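Local coordinates for glutaredoxin (Populus tremula x Populus tremuloides, PDB 2E7P), which probably reduces glutathione-containing and other low-molecular-weight disulfides, and in its holo form binds a glutathione-ligated [2Fe-2S] cluster, at residues Y32-R35 with V36-L39; S63-A66 with H67-G70; N76-G80 with G81-G85; C87-V90 with V91-Q95. One frame throughout, in Å; residues are numbered along the deposited sequence.

Interaction 1 of 4, residues Y32-R35 with V36-L39; sequences YCNR and VKQL. With GSH (glutathione), chain G; GSH (glutathione), chain H.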
loop_
_atom_site.group_PDB
_atom_site.type_symbol
_atom_site.label_atom_id
_atom_site.label_comp_id
_atom_site.label_asym_id
_atom_site.label_seq_id
_atom_site.Cartn_x
_atom_site.Cartn_y
_atom_site.Cartn_z
ATOM N N TYR C 32 1.901 -3.260 -2.202
ATOM C CA TYR C 32 3.015 -3.564 -3.102
ATOM C C TYR C 32 4.208 -4.025 -2.274
ATOM O O TYR C 32 4.869 -5.007 -2.612
ATOM C CB TYR C 32 3.386 -2.353 -3.964
ATOM C CG TYR C 32 2.508 -2.137 -5.202
ATOM C CD1 TYR C 32 1.724 -3.162 -5.689
ATOM C CD2 TYR C 32 2.470 -0.897 -5.869
ATOM C CE1 TYR C 32 0.917 -2.995 -6.799
ATOM C CE2 TYR C 32 1.687 -0.724 -7.010
ATOM C CZ TYR C 32 0.897 -1.798 -7.458
ATOM O OH TYR C 32 0.086 -1.738 -8.588
ATOM N N CYS C 33 4.469 -3.344 -1.158
ATOM C CA CYS C 33 5.514 -3.815 -0.221
ATOM C C CYS C 33 5.229 -5.224 0.325
ATOM O O CYS C 33 6.115 -6.083 0.329
ATOM C CB CYS C 33 5.720 -2.782 0.907
ATOM S SG CYS C 33 6.362 -1.261 0.237
ATOM N N ASN C 34 4.000 -5.474 0.772
ATOM C CA ASN C 34 3.599 -6.850 1.188
ATOM C C ASN C 34 3.727 -7.954 0.141
ATOM O O ASN C 34 4.039 -9.078 0.471
ATOM C CB ASN C 34 2.177 -6.836 1.747
ATOM C CG ASN C 34 2.071 -5.939 2.993
ATOM O OD1 ASN C 34 3.070 -5.716 3.670
ATOM N ND2 ASN C 34 0.890 -5.395 3.259
ATOM N N ARG C 35 3.457 -7.624 -1.125
ATOM C CA ARG C 35 3.636 -8.565 -2.247
ATOM C C ARG C 35 5.133 -8.956 -2.413
ATOM O O ARG C 35 5.482 -10.129 -2.592
ATOM C CB ARG C 35 3.063 -7.941 -3.540
ATOM C CG ARG C 35 3.152 -8.832 -4.843
ATOM C CD ARG C 35 2.409 -10.167 -4.728
ATOM N NE ARG C 35 2.533 -10.929 -5.970
ATOM C CZ ARG C 35 2.731 -12.247 -6.047
ATOM N NH1 ARG C 35 2.819 -12.981 -4.941
ATOM N NH2 ARG C 35 2.855 -12.832 -7.250
ATOM N N VAL C 36 6.021 -7.981 -2.326
ATOM C CA VAL C 36 7.447 -8.306 -2.311
ATOM C C VAL C 36 7.833 -9.225 -1.152
ATOM O O VAL C 36 8.547 -10.207 -1.334
ATOM C CB VAL C 36 8.295 -7.024 -2.306
ATOM C CG1 VAL C 36 9.755 -7.315 -1.887
ATOM C CG2 VAL C 36 8.230 -6.402 -3.699
ATOM N N LYS C 37 7.336 -8.926 0.034
ATOM C CA LYS C 37 7.580 -9.754 1.210
ATOM C C LYS C 37 7.068 -11.177 0.991
ATOM O O LYS C 37 7.733 -12.141 1.383
ATOM C CB LYS C 37 6.883 -9.105 2.428
ATOM C CG LYS C 37 7.617 -7.854 2.935
ATOM C CD LYS C 37 6.695 -7.048 3.794
ATOM C CE LYS C 37 7.271 -5.642 4.080
ATOM N NZ LYS C 37 6.472 -4.980 5.128
ATOM N N GLN C 38 5.864 -11.286 0.426
ATOM C CA GLN C 38 5.265 -12.578 0.066
ATOM C C GLN C 38 6.180 -13.383 -0.871
ATOM O O GLN C 38 6.452 -14.545 -0.636
ATOM C CB GLN C 38 3.902 -12.366 -0.613
ATOM C CG GLN C 38 3.152 -13.709 -0.903
ATOM C CD GLN C 38 1.784 -13.481 -1.497
ATOM O OE1 GLN C 38 1.596 -12.582 -2.310
ATOM N NE2 GLN C 38 0.815 -14.317 -1.108
ATOM N N LEU C 39 6.646 -12.742 -1.935
ATOM C CA LEU C 39 7.556 -13.376 -2.898
ATOM C C LEU C 39 8.883 -13.768 -2.287
ATOM O O LEU C 39 9.394 -14.831 -2.578
ATOM C CB LEU C 39 7.774 -12.440 -4.109
ATOM C CG LEU C 39 6.489 -12.382 -4.947
ATOM C CD1 LEU C 39 6.486 -11.218 -5.958
ATOM C CD2 LEU C 39 6.236 -13.809 -5.608
HETATM N N1 GSH G . -3.270 -1.890 11.461
HETATM C CA1 GSH G . -3.402 -3.315 11.158
HETATM C C1 GSH G . -2.868 -4.061 12.343
HETATM O O11 GSH G . -2.975 -5.303 12.450
HETATM O O12 GSH G . -2.279 -3.387 13.206
HETATM C CB1 GSH G . -2.535 -3.576 9.916
HETATM C CG1 GSH G . -2.494 -5.031 9.376
HETATM C CD1 GSH G . -2.096 -5.098 7.887
HETATM O OE1 GSH G . -1.844 -4.076 7.263
HETATM N N2 GSH G . -2.018 -6.305 7.315
HETATM C CA2 GSH G . -1.742 -6.507 5.903
HETATM C C2 GSH G . -3.011 -7.044 5.308
HETATM O O2 GSH G . -3.724 -7.745 5.999
HETATM C CB2 GSH G . -0.742 -7.635 5.768
HETATM S SG2 GSH G . 0.901 -7.103 6.280
HETATM N N3 GSH G . -3.335 -6.791 4.032
HETATM C CA3 GSH G . -4.533 -7.292 3.358
HETATM C C3 GSH G . -4.415 -8.783 3.084
HETATM O O31 GSH G . -3.357 -9.416 3.328
HETATM O O32 GSH G . -5.388 -9.395 2.598
HETATM N N1 GSH H . 6.115 0.434 -10.100
HETATM C CA1 GSH H . 6.423 0.569 -8.674
HETATM C C1 GSH H . 6.800 -0.787 -8.151
HETATM O O11 GSH H . 7.367 -0.945 -7.032
HETATM O O12 GSH H . 6.542 -1.751 -8.907
HETATM C CB1 GSH H . 5.226 1.203 -7.946
HETATM C CG1 GSH H . 5.514 1.517 -6.459
HETATM C CD1 GSH H . 4.530 2.504 -5.891
HETATM O OE1 GSH H . 3.681 3.042 -6.586
HETATM N N2 GSH H . 4.691 2.822 -4.612
HETATM C CA2 GSH H . 3.822 3.805 -3.954
HETATM C C2 GSH H . 4.713 4.789 -3.227
HETATM O O2 GSH H . 5.869 4.498 -2.858
HETATM C CB2 GSH H . 2.870 3.078 -2.949
HETATM S SG2 GSH H . 1.657 1.744 -3.327
HETATM N N3 GSH H . 4.234 6.011 -2.979
HETATM C CA3 GSH H . 5.005 6.987 -2.262
HETATM C C3 GSH H . 5.129 6.512 -0.819
HETATM O O31 GSH H . 4.252 5.789 -0.284
HETATM O O32 GSH H . 6.125 6.882 -0.182
HETATM O O HOH W 1 4.079 -6.403 6.232
HETATM O O HOH W 2 4.386 -3.417 3.972
#
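Two waters, rather than a direct bond, join Asn-34 to Lys-37 across one turn of helix 31-42. OD1 of Asn-34 and NZ of Lys-37 are 3.8 Å apart, too far to bond directly. One water donates to OD1 and accepts from NZ; the other bridges the same two atoms, its donation to OD1 less certain. The lysine chain is extended beyond CG and passes over a backbone oxygen, its CG lying 3.5 Å from O of Cys-33; the ammonium at its end is held chiefly by a salt bridge to Glu-51. The Asn-34 amide also packs on a ligand, ND2 coming closest, 3.5 Å from SG2 of glutathione (chain G), which is gripped by the third subunit.

A second polar pair works quite differently. CG of Arg-35 is anti to the backbone N (chi1 -179°), and a bend at chi2 carries the guanidinium along the helix to the next turn. There NH1 donates to OE1 of Gln-38 at 2.9 Å, with the two flat groups turned 84° apart and the donor above the carbonyl plane, off the lone pairs. CD1 of Leu-39 covers one guanidinium face, 3.9 Å above the plane.

This helix links strands 22-26 and 48-51 as a beta-alpha-beta crossover of the thioredoxin fold. At its start Tyr-32, of the cluster and glutathione pockets, gives mainly van der Waals contact, its CD2 3.8 Å from SG2 of glutathione (chain H). The polar chemistry lies further along: Asn-34 and Lys-37 are coupled through water, and Arg-35 is only loosely tied by an off-plane bond.

Interaction 2 of 4, residues S63-A66 with H67-G70; sequences SALA and HWTG
The indole of Trp-68, near the C-terminal end of helix 58-69 in the thioredoxin fold, is touched at its six-membered ring by Leu-65, whose CD2 approaches CE3 obliquely at 3.9 Å, while CG2 of Thr-69 rests over one face, 3.5 Å above the plane and displaced toward the rim. Further along the same ring system Trp-68 meets Phe-78 of the sheet with their planes at about 25°, and Lys-14 of helix 3-18 makes a cation-pi contact with it. The other flat group, the imidazole of His-67, comes obliquely to the previous turn, its CD2 3.4 Å from O of Ser-63; its ND1 is hydrogen-bonded to O of His-67 of the fourth subunit, so this side of the helix takes part in an interface.

The division of labour in these last turns is plain: Trp-68, Leu-65 and Thr-69 point their apolar groups at the sheet and its flanking helix 3-18, and His-67 serves the neighbouring chain. The helix stops at Gly-70, where phi becomes positive (74°), although N of Gly-70 still bonds to O of Ala-66 at 2.9 Å.

Just before that exit, one carbonyl is doubly gripped. O of Leu-65 accepts from N of Thr-69 at 2.8 Å and from the hydroxyl of the same residue. For the second bond the threonine adopts chi1 69°, which places OG1 between its own N and carbonyl carbon. The two donors arrive from opposite faces of the carbonyl plane, and OG1 of Thr-69 stands only 2.6 Å from O of Leu-65.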
loop_
_atom_site.group_PDB
_atom_site.type_symbol
_atom_site.label_atom_id
_atom_site.label_comp_id
_atom_site.label_asym_id
_atom_site.label_seq_id
_atom_site.Cartn_x
_atom_site.Cartn_y
_atom_site.Cartn_z
ATOM N N SER C 63 14.064 10.333 -0.068
ATOM C CA SER C 63 14.577 11.215 -1.116
ATOM C C SER C 63 16.049 10.929 -1.439
ATOM O O SER C 63 16.442 10.955 -2.607
ATOM C CB SER C 63 14.270 12.709 -0.848
ATOM O OG SER C 63 14.965 13.162 0.277
ATOM N N ALA C 64 16.848 10.567 -0.427
ATOM C CA ALA C 64 18.199 10.027 -0.676
ATOM C C ALA C 64 18.127 8.811 -1.596
ATOM O O ALA C 64 18.985 8.630 -2.468
ATOM C CB ALA C 64 18.894 9.628 0.649
ATOM N N LEU C 65 17.145 7.937 -1.383
ATOM C CA LEU C 65 17.041 6.770 -2.240
ATOM C C LEU C 65 16.620 7.187 -3.652
ATOM O O LEU C 65 17.105 6.616 -4.631
ATOM C CB LEU C 65 16.065 5.718 -1.670
ATOM C CG LEU C 65 16.606 4.843 -0.525
ATOM C CD1 LEU C 65 15.409 4.199 0.212
ATOM C CD2 LEU C 65 17.538 3.769 -1.084
ATOM N N ALA C 66 15.746 8.182 -3.741
ATOM C CA ALA C 66 15.343 8.741 -5.024
ATOM C C ALA C 66 16.547 9.282 -5.796
ATOM O O ALA C 66 16.805 8.871 -6.936
ATOM C CB ALA C 66 14.284 9.787 -4.843
ATOM N N HIS C 67 17.316 10.156 -5.149
ATOM C CA HIS C 67 18.505 10.734 -5.797
ATOM C C HIS C 67 19.500 9.650 -6.213
ATOM O O HIS C 67 20.108 9.694 -7.287
ATOM C CB HIS C 67 19.199 11.703 -4.847
ATOM C CG HIS C 67 18.569 13.057 -4.792
ATOM N ND1 HIS C 67 18.517 13.898 -5.882
ATOM C CD2 HIS C 67 17.985 13.728 -3.766
ATOM C CE1 HIS C 67 17.923 15.030 -5.535
ATOM N NE2 HIS C 67 17.608 14.961 -4.253
ATOM N N TRP C 68 19.665 8.648 -5.369
ATOM C CA TRP C 68 20.733 7.697 -5.617
ATOM C C TRP C 68 20.352 6.640 -6.657
ATOM O O TRP C 68 21.136 6.349 -7.591
ATOM C CB TRP C 68 21.212 7.116 -4.272
ATOM C CG TRP C 68 22.081 5.893 -4.324
ATOM C CD1 TRP C 68 23.119 5.658 -5.173
ATOM C CD2 TRP C 68 22.035 4.781 -3.427
ATOM N NE1 TRP C 68 23.680 4.430 -4.906
ATOM C CE2 TRP C 68 23.044 3.882 -3.824
ATOM C CE3 TRP C 68 21.222 4.453 -2.320
ATOM C CZ2 TRP C 68 23.279 2.652 -3.157
ATOM C CZ3 TRP C 68 21.415 3.217 -1.677
ATOM C CH2 TRP C 68 22.434 2.332 -2.100
ATOM N N THR C 69 19.145 6.077 -6.511
ATOM C CA THR C 69 18.763 4.885 -7.257
ATOM C C THR C 69 17.845 5.204 -8.429
ATOM O O THR C 69 17.603 4.352 -9.321
ATOM C CB THR C 69 18.048 3.872 -6.310
ATOM O OG1 THR C 69 16.764 4.369 -5.910
ATOM C CG2 THR C 69 18.889 3.620 -5.048
ATOM N N GLY C 70 17.304 6.415 -8.416
ATOM C CA GLY C 70 16.288 6.791 -9.375
ATOM C C GLY C 70 14.920 6.171 -9.096
ATOM O O GLY C 70 14.028 6.250 -9.933
#

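Interaction 3 of 4, residues N76-G80 with G81-G85; sequences NVFIG and GKQIG
Gly-81 sets its carbonyl against the Phe-78 ring, with O at the edge, near the ring plane and 3.8 Å from CD1. It is the second of two consecutive glycines with positive phi, Gly-80 and Gly-81, that form the corner of a type I' beta turn from Ile-79 to Lys-82.

Lys-82 closes that turn with a pair of backbone bonds: its N donates to O of Ile-79, and its O accepts from N of Ile-79. The same O also receives a CH...O contact from CA of Phe-78 at 3.2 Å. Its side chain starts out alongside the turn, CB being 3.4 Å from O of Ile-79, and runs on extended.

Gln-83 faces Phe-78 in a non-hydrogen-bonded pair. The two side chains lie side by side and point the same way, CG of Gln-83 meeting CE1 of the ring obliquely at a tight 3.3 Å, with the amide turned 62° from the ring plane. Gln-83 also touches Trp-68 and Thr-69 of helix 58-69. This hairpin is the antiparallel half of the thioredoxin-fold sheet; strand 76-79 is paired on its far side with strand 22-26, and 82-85 is an edge strand of the sheet within this chain.

Ile-84 points toward strand 76-79, and its side chain meets Val-77 and Ile-79. With CG1 anti to the carbonyl carbon (chi1 -59°), it lies across Ile-79, the two CG1 atoms 3.6 Å apart. Its N donates to O of Val-77 at 2.8 Å.

Gly-85 shares Val-77 with Ile-84, making a classic beta bulge. Its extreme backbone angles (phi 151°) suit a residue without a side chain, and its O takes the N-H of Val-77 at 2.9 Å.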
loop_
_atom_site.group_PDB
_atom_site.type_symbol
_atom_site.label_atom_id
_atom_site.label_comp_id
_atom_site.label_asym_id
_atom_site.label_seq_id
_atom_site.Cartn_x
_atom_site.Cartn_y
_atom_site.Cartn_z
ATOM N N ASN C 76 11.620 -0.699 -2.373
ATOM C CA ASN C 76 12.893 -0.509 -3.058
ATOM C C ASN C 76 13.780 -1.640 -2.567
ATOM O O ASN C 76 14.114 -1.706 -1.389
ATOM C CB ASN C 76 13.463 0.877 -2.739
ATOM C CG ASN C 76 14.551 1.298 -3.708
ATOM O OD1 ASN C 76 15.236 0.459 -4.293
ATOM N ND2 ASN C 76 14.677 2.609 -3.923
ATOM N N VAL C 77 14.090 -2.579 -3.468
ATOM C CA VAL C 77 14.702 -3.844 -3.080
ATOM C C VAL C 77 16.177 -3.945 -3.486
ATOM O O VAL C 77 16.542 -3.686 -4.630
ATOM C CB VAL C 77 13.950 -5.045 -3.722
ATOM C CG1 VAL C 77 14.578 -6.364 -3.282
ATOM C CG2 VAL C 77 12.421 -5.007 -3.390
ATOM N N PHE C 78 16.991 -4.365 -2.539
ATOM C CA PHE C 78 18.410 -4.626 -2.741
ATOM C C PHE C 78 18.694 -6.067 -2.400
ATOM O O PHE C 78 18.226 -6.585 -1.357
ATOM C CB PHE C 78 19.233 -3.761 -1.786
ATOM C CG PHE C 78 19.289 -2.321 -2.178
ATOM C CD1 PHE C 78 20.402 -1.822 -2.859
ATOM C CD2 PHE C 78 18.238 -1.465 -1.878
ATOM C CE1 PHE C 78 20.463 -0.459 -3.240
ATOM C CE2 PHE C 78 18.276 -0.111 -2.247
ATOM C CZ PHE C 78 19.393 0.398 -2.920
ATOM N N ILE C 79 19.450 -6.715 -3.278
ATOM C CA ILE C 79 19.968 -8.026 -3.003
ATOM C C ILE C 79 21.483 -8.007 -3.188
ATOM O O ILE C 79 21.982 -7.613 -4.254
ATOM C CB ILE C 79 19.348 -9.124 -3.892
ATOM C CG1 ILE C 79 17.812 -9.216 -3.696
ATOM C CG2 ILE C 79 20.069 -10.472 -3.601
ATOM C CD1 ILE C 79 17.089 -10.307 -4.529
ATOM N N GLY C 80 22.189 -8.429 -2.134
ATOM C CA GLY C 80 23.661 -8.401 -2.095
ATOM C C GLY C 80 24.156 -6.991 -2.309
ATOM O O GLY C 80 25.173 -6.782 -2.956
ATOM N N GLY C 81 23.418 -6.008 -1.800
ATOM C CA GLY C 81 23.846 -4.595 -1.931
ATOM C C GLY C 81 23.644 -3.979 -3.309
ATOM O O GLY C 81 23.967 -2.821 -3.519
ATOM N N LYS C 82 23.099 -4.757 -4.236
ATOM C CA LYS C 82 22.816 -4.310 -5.599
ATOM C C LYS C 82 21.339 -3.941 -5.715
ATOM O O LYS C 82 20.488 -4.643 -5.178
ATOM C CB LYS C 82 23.103 -5.433 -6.600
ATOM C CG LYS C 82 24.573 -5.887 -6.689
ATOM C CD LYS C 82 24.668 -7.295 -7.349
ATOM C CE LYS C 82 26.124 -7.812 -7.499
ATOM N NZ LYS C 82 26.127 -8.929 -8.555
ATOM N N GLN C 83 21.054 -2.856 -6.437
ATOM C CA GLN C 83 19.701 -2.398 -6.710
ATOM C C GLN C 83 18.957 -3.387 -7.582
ATOM O O GLN C 83 19.392 -3.695 -8.699
ATOM C CB GLN C 83 19.721 -1.037 -7.400
ATOM C CG GLN C 83 20.254 0.048 -6.484
ATOM C CD GLN C 83 20.752 1.268 -7.209
ATOM O OE1 GLN C 83 21.815 1.825 -6.867
ATOM N NE2 GLN C 83 19.999 1.710 -8.218
ATOM N N ILE C 84 17.838 -3.892 -7.069
ATOM C CA ILE C 84 17.022 -4.806 -7.842
ATOM C C ILE C 84 15.917 -4.044 -8.568
ATOM O O ILE C 84 15.871 -4.045 -9.798
ATOM C CB ILE C 84 16.514 -6.001 -6.975
ATOM C CG1 ILE C 84 17.702 -6.796 -6.381
ATOM C CG2 ILE C 84 15.530 -6.906 -7.754
ATOM C CD1 ILE C 84 18.846 -7.276 -7.399
ATOM N N GLY C 85 15.043 -3.380 -7.805
ATOM C CA GLY C 85 13.966 -2.616 -8.365
ATOM C C GLY C 85 12.825 -2.607 -7.359
ATOM O O GLY C 85 13.044 -2.650 -6.151
#

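Interaction 4 of 4, residues C87-V90 with V91-Q95; sequences CDTV and VEKHQ. With GSH (glutathione), chain H.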
loop_
_atom_site.group_PDB
_atom_site.type_symbol
_atom_site.label_atom_id
_atom_site.label_comp_id
_atom_site.label_asym_id
_atom_site.label_seq_id
_atom_site.Cartn_x
_atom_site.Cartn_y
_atom_site.Cartn_z
ATOM N N CYS C 87 8.328 -3.640 -6.815
ATOM C CA CYS C 87 7.429 -4.804 -6.809
ATOM C C CYS C 87 7.330 -5.433 -8.208
ATOM O O CYS C 87 7.535 -6.620 -8.364
ATOM C CB CYS C 87 6.040 -4.387 -6.309
ATOM S SG CYS C 87 4.909 -5.753 -6.106
ATOM N N ASP C 88 7.053 -4.627 -9.229
ATOM C CA ASP C 88 6.992 -5.153 -10.583
ATOM C C ASP C 88 8.257 -5.948 -10.899
ATOM O O ASP C 88 8.165 -7.062 -11.402
ATOM C CB ASP C 88 6.782 -4.059 -11.636
ATOM C CG ASP C 88 5.399 -3.470 -11.591
ATOM O OD1 ASP C 88 4.491 -4.031 -10.937
ATOM O OD2 ASP C 88 5.196 -2.403 -12.202
ATOM N N THR C 89 9.430 -5.373 -10.600
ATOM C CA THR C 89 10.689 -6.094 -10.797
ATOM C C THR C 89 10.712 -7.449 -10.096
ATOM O O THR C 89 11.088 -8.480 -10.724
ATOM C CB THR C 89 11.928 -5.286 -10.346
ATOM O OG1 THR C 89 11.863 -3.959 -10.887
ATOM C CG2 THR C 89 13.190 -5.963 -10.854
ATOM N N VAL C 90 10.365 -7.468 -8.801
ATOM C CA VAL C 90 10.452 -8.717 -8.039
ATOM C C VAL C 90 9.477 -9.791 -8.573
ATOM O O VAL C 90 9.832 -10.985 -8.649
ATOM C CB VAL C 90 10.273 -8.528 -6.493
ATOM C CG1 VAL C 90 10.317 -9.889 -5.780
ATOM C CG2 VAL C 90 11.360 -7.644 -5.943
ATOM N N VAL C 91 8.264 -9.359 -8.919
ATOM C CA VAL C 91 7.257 -10.252 -9.524
ATOM C C VAL C 91 7.852 -10.858 -10.809
ATOM O O VAL C 91 7.828 -12.066 -10.995
ATOM C CB VAL C 91 5.927 -9.494 -9.844
ATOM C CG1 VAL C 91 4.985 -10.360 -10.725
ATOM C CG2 VAL C 91 5.177 -9.066 -8.557
ATOM N N GLU C 92 8.405 -10.021 -11.674
ATOM C CA GLU C 92 9.072 -10.506 -12.904
ATOM C C GLU C 92 10.217 -11.521 -12.686
ATOM O O GLU C 92 10.294 -12.549 -13.379
ATOM C CB GLU C 92 9.578 -9.313 -13.696
ATOM C CG GLU C 92 9.755 -9.545 -15.181
ATOM C CD GLU C 92 10.105 -8.228 -15.890
ATOM O OE1 GLU C 92 9.244 -7.668 -16.662
ATOM O OE2 GLU C 92 11.237 -7.741 -15.634
ATOM N N LYS C 93 11.103 -11.241 -11.736
ATOM C CA LYS C 93 12.161 -12.199 -11.345
ATOM C C LYS C 93 11.616 -13.558 -10.875
ATOM O O LYS C 93 12.123 -14.641 -11.250
ATOM C CB LYS C 93 13.059 -11.597 -10.252
ATOM C CG LYS C 93 13.735 -10.260 -10.694
ATOM C CD LYS C 93 14.765 -10.497 -11.784
ATOM C CE LYS C 93 15.715 -9.280 -11.975
ATOM N NZ LYS C 93 16.087 -9.143 -13.424
ATOM N N HIS C 94 10.605 -13.498 -10.016
ATOM C CA HIS C 94 9.891 -14.705 -9.654
ATOM C C HIS C 94 9.279 -15.410 -10.879
ATOM O O HIS C 94 9.462 -16.606 -11.044
ATOM C CB HIS C 94 8.790 -14.416 -8.645
ATOM C CG HIS C 94 7.926 -15.608 -8.366
ATOM N ND1 HIS C 94 6.575 -15.637 -8.651
ATOM C CD2 HIS C 94 8.236 -16.836 -7.871
ATOM C CE1 HIS C 94 6.081 -16.811 -8.294
ATOM N NE2 HIS C 94 7.065 -17.559 -7.824
ATOM N N GLN C 95 8.542 -14.684 -11.704
ATOM C CA GLN C 95 7.832 -15.320 -12.822
ATOM C C GLN C 95 8.782 -16.004 -13.840
ATOM O O GLN C 95 8.419 -16.983 -14.503
ATOM C CB GLN C 95 6.981 -14.276 -13.559
ATOM C CG GLN C 95 5.642 -13.968 -12.872
ATOM C CD GLN C 95 4.937 -12.751 -13.504
ATOM O OE1 GLN C 95 5.538 -12.002 -14.299
ATOM N NE2 GLN C 95 3.682 -12.538 -13.145
HETATM N N1 GSH H . 6.115 0.434 -10.100
HETATM C CA1 GSH H . 6.423 0.569 -8.674
HETATM C C1 GSH H . 6.800 -0.787 -8.151
HETATM O O11 GSH H . 7.367 -0.945 -7.032
HETATM O O12 GSH H . 6.542 -1.751 -8.907
HETATM C CB1 GSH H . 5.226 1.203 -7.946
HETATM C CG1 GSH H . 5.514 1.517 -6.459
HETATM C CD1 GSH H . 4.530 2.504 -5.891
HETATM O OE1 GSH H . 3.681 3.042 -6.586
HETATM N N2 GSH H . 4.691 2.822 -4.612
HETATM C CA2 GSH H . 3.822 3.805 -3.954
HETATM C C2 GSH H . 4.713 4.789 -3.227
HETATM O O2 GSH H . 5.869 4.498 -2.858
HETATM C CB2 GSH H . 2.870 3.078 -2.949
HETATM S SG2 GSH H . 1.657 1.744 -3.327
HETATM N N3 GSH H . 4.234 6.011 -2.979
HETATM C CA3 GSH H . 5.005 6.987 -2.262
HETATM C C3 GSH H . 5.129 6.512 -0.819
HETATM O O31 GSH H . 4.252 5.789 -0.284
HETATM O O32 GSH H . 6.125 6.882 -0.182
HETATM O O HOH W 3 12.518 -7.930 -13.474
#
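From Cys-87 to His-94 the backbone is regular alpha-helix, each of the four carbonyls from Cys-87 to Val-90 accepting from the amide four residues on, as in the Val-91 N to Cys-87 O bond of 2.9 Å. This is the first turn and body of helix 87-95 in the thioredoxin fold, and its N-terminal end is a carboxylate-binding site. N of Cys-87 donates to O11 of glutathione (chain H) at 2.9 Å, and N of Asp-88 to O12 in a nearly straight bond (175°). The helix start would add its own favourable field to that negative charge.

SG of Cys-87 is anti to the backbone N (chi1 -174°), which turns it along the helix to CG2 of Val-91, 4.1 Å away. Val-91 in turn packs on Leu-39 of helix 31-42. On another side, Lys-93 lays its CG 3.2 Å from O of Thr-89 before bending toward helix 99-110, where Leu-99 and Leu-102 meet it.

Glu-92 leans back along the helix through one water, which donates to O of Thr-89 at 3.1 Å and to OE2 of Glu-92 at a short 2.5 Å.

The four contacts sample one thioredoxin fold from centre to surface. Interaction 3, the hairpin, lies closest to the middle of the chain and is touched by each of the others: Trp-68 and Thr-69 of interaction 2 cover its Phe-78 and Gln-83, while Val-36 of interaction 1 and Val-90 of interaction 4 both pack on Val-77. Interactions 1 and 2 do not touch, nor do 2 and 4. Interactions 1 and 4 meet through Val-36 on Cys-87 and Leu-39 on His-94, and share one glutathione, sulfur beside the first and carboxylate bonded to the second. Interaction 1 is the most buried yet water-bridged; interaction 2 turns its histidine to another subunit; interaction 4 runs from the glutathione carboxylate out to exposed polar residues, Glu-92 and Gln-95.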